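Local coordinates for lipid II:glycine glycyltransferase (PDB 6SNR), which probably catalyses transfer of the first glycine of the pentaglycine interpeptide bridge from glycyl-tRNA to the lysine side chain of membrane-bound lipid II, at residues E227-K232 and A307-A312. Numbering follows the deposited sequence.
Sequences ELFLVK and ALLMFA
Antiparallel pairing of two neighbouring strands in a seven-stranded mixed sheet brings E227, L228 and F229 against L309, L308 and A307, with the short segment axes 4.8 Å apart at closest approach and 148° between their directions. Two hydrogen-bonded pairs flank a non-hydrogen-bonded one. At the first, E227 N donates to L309 O (2.8 Å) and L309 N returns the bond to E227 O; at the second, F229 N reaches A307 O (2.9 Å) while A307 N binds F229 O, tilted 19° from that carbonyl plane. L228 and L308 face each other between them, and two CA-H...O contacts add to the pairing: L308 CA lies 3.4 Å from E227 O, and L228 CA approaches A307 O similarly.

Most of the residues between these strands belong to helices 235-262 and 267-297, the long helical arm characteristic of the Fem ligases, inserted here between adjacent strands of a GNAT-like domain. On one face of the sheet, L228 CD1 meets L308 CD2 at 4.0 Å, the two side chains crossing at a slant. The other face carries F229 and L309, where F229 CE1 touches L309 CD2 at 3.8 Å, an approach oblique to the ring. With CG anti to the backbone N (chi1 -180°), L309 sends its CD2 branch to this CE1 corner of F229, whose own CG lies anti to the carbonyl carbon. Helix 332-347 covers this face: Y343 meets the F229 ring edge-to-face, and M336 touches A307. On its far edge strand 226-233 pairs with strand 180-183, through backbone bonds such as that of L230 with E182.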
# COMPACT_ATOMS: atom_id res chain seq x y z
N GLU A 227 -2.31 7.79 5.02
CA GLU A 227 -3.64 8.32 4.72
C GLU A 227 -4.66 7.20 4.65
O GLU A 227 -4.35 6.09 4.23
CB GLU A 227 -3.63 9.06 3.39
CG GLU A 227 -2.57 10.16 3.33
CD GLU A 227 -2.99 11.45 4.04
OE1 GLU A 227 -4.18 11.63 4.37
OE2 GLU A 227 -2.09 12.28 4.24
N LEU A 228 -5.89 7.51 5.07
CA LEU A 228 -6.99 6.61 5.00
C LEU A 228 -7.92 7.02 3.87
O LEU A 228 -8.25 8.21 3.75
CB LEU A 228 -7.77 6.64 6.30
CG LEU A 228 -9.08 5.84 6.36
CD1 LEU A 228 -8.82 4.35 6.27
CD2 LEU A 228 -9.90 6.20 7.61
N PHE A 229 -8.32 6.06 3.05
CA PHE A 229 -9.28 6.34 1.94
C PHE A 229 -10.50 5.51 2.23
O PHE A 229 -10.37 4.38 2.68
CB PHE A 229 -8.68 6.00 0.57
CG PHE A 229 -7.58 6.90 0.15
CD1 PHE A 229 -6.31 6.72 0.67
CD2 PHE A 229 -7.81 7.97 -0.69
CE1 PHE A 229 -5.31 7.60 0.36
CE2 PHE A 229 -6.79 8.83 -1.03
CZ PHE A 229 -5.52 8.63 -0.49
N LEU A 230 -11.69 6.07 1.93
CA LEU A 230 -12.96 5.35 2.10
C LEU A 230 -13.78 5.53 0.81
O LEU A 230 -13.77 6.64 0.20
CB LEU A 230 -13.71 5.96 3.26
CG LEU A 230 -13.13 5.81 4.65
CD1 LEU A 230 -14.00 6.52 5.67
CD2 LEU A 230 -13.00 4.35 4.99
N VAL A 231 -14.51 4.50 0.41
CA VAL A 231 -15.36 4.60 -0.81
C VAL A 231 -16.83 4.60 -0.36
O VAL A 231 -17.24 3.71 0.36
CB VAL A 231 -15.13 3.44 -1.76
CG1 VAL A 231 -16.04 3.53 -2.99
CG2 VAL A 231 -13.66 3.39 -2.20
N LYS A 232 -17.56 5.62 -0.82
CA LYS A 232 -18.94 5.87 -0.41
C LYS A 232 -19.88 5.74 -1.63
O LYS A 232 -19.56 6.17 -2.74
CB LYS A 232 -19.05 7.29 0.12
CG LYS A 232 -20.40 7.59 0.76
CD LYS A 232 -20.37 8.92 1.48
CE LYS A 232 -20.92 8.78 2.88
NZ LYS A 232 -21.23 10.14 3.41
N ALA A 307 -9.04 1.77 2.75
CA ALA A 307 -7.66 1.34 2.75
C ALA A 307 -6.73 2.36 3.39
O ALA A 307 -7.01 3.55 3.41
CB ALA A 307 -7.22 1.10 1.33
N LEU A 308 -5.59 1.85 3.88
CA LEU A 308 -4.51 2.68 4.38
C LEU A 308 -3.33 2.69 3.42
O LEU A 308 -2.87 1.62 3.00
CB LEU A 308 -4.11 2.13 5.74
CG LEU A 308 -5.02 2.39 6.94
CD1 LEU A 308 -4.58 1.55 8.15
CD2 LEU A 308 -5.03 3.85 7.30
N LEU A 309 -2.85 3.89 3.08
CA LEU A 309 -1.79 4.15 2.11
C LEU A 309 -0.66 4.86 2.85
O LEU A 309 -0.90 5.86 3.51
CB LEU A 309 -2.29 5.08 1.00
CG LEU A 309 -1.34 5.48 -0.11
CD1 LEU A 309 -0.96 4.26 -0.92
CD2 LEU A 309 -1.94 6.59 -1.00
N MET A 310 0.54 4.28 2.81
CA MET A 310 1.72 4.86 3.50
C MET A 310 2.72 5.38 2.52
O MET A 310 2.72 5.00 1.35
CB MET A 310 2.43 3.78 4.35
CG MET A 310 1.55 2.90 5.17
SD MET A 310 0.35 3.73 6.19
CE MET A 310 -1.12 3.20 5.43
N PHE A 311 3.66 6.23 2.97
CA PHE A 311 4.70 6.76 2.11
C PHE A 311 6.06 6.80 2.81
O PHE A 311 6.13 7.01 4.04
CB PHE A 311 4.45 8.21 1.72
CG PHE A 311 3.22 8.40 0.85
CD1 PHE A 311 1.97 8.59 1.41
CD2 PHE A 311 3.36 8.36 -0.49
CE1 PHE A 311 0.83 8.75 0.58
CE2 PHE A 311 2.26 8.52 -1.32
CZ PHE A 311 1.00 8.71 -0.78
N ALA A 312 7.07 6.67 2.00
CA ALA A 312 8.47 6.94 2.38
C ALA A 312 9.18 7.51 1.19
O ALA A 312 9.78 6.80 0.40
CB ALA A 312 9.16 5.66 2.92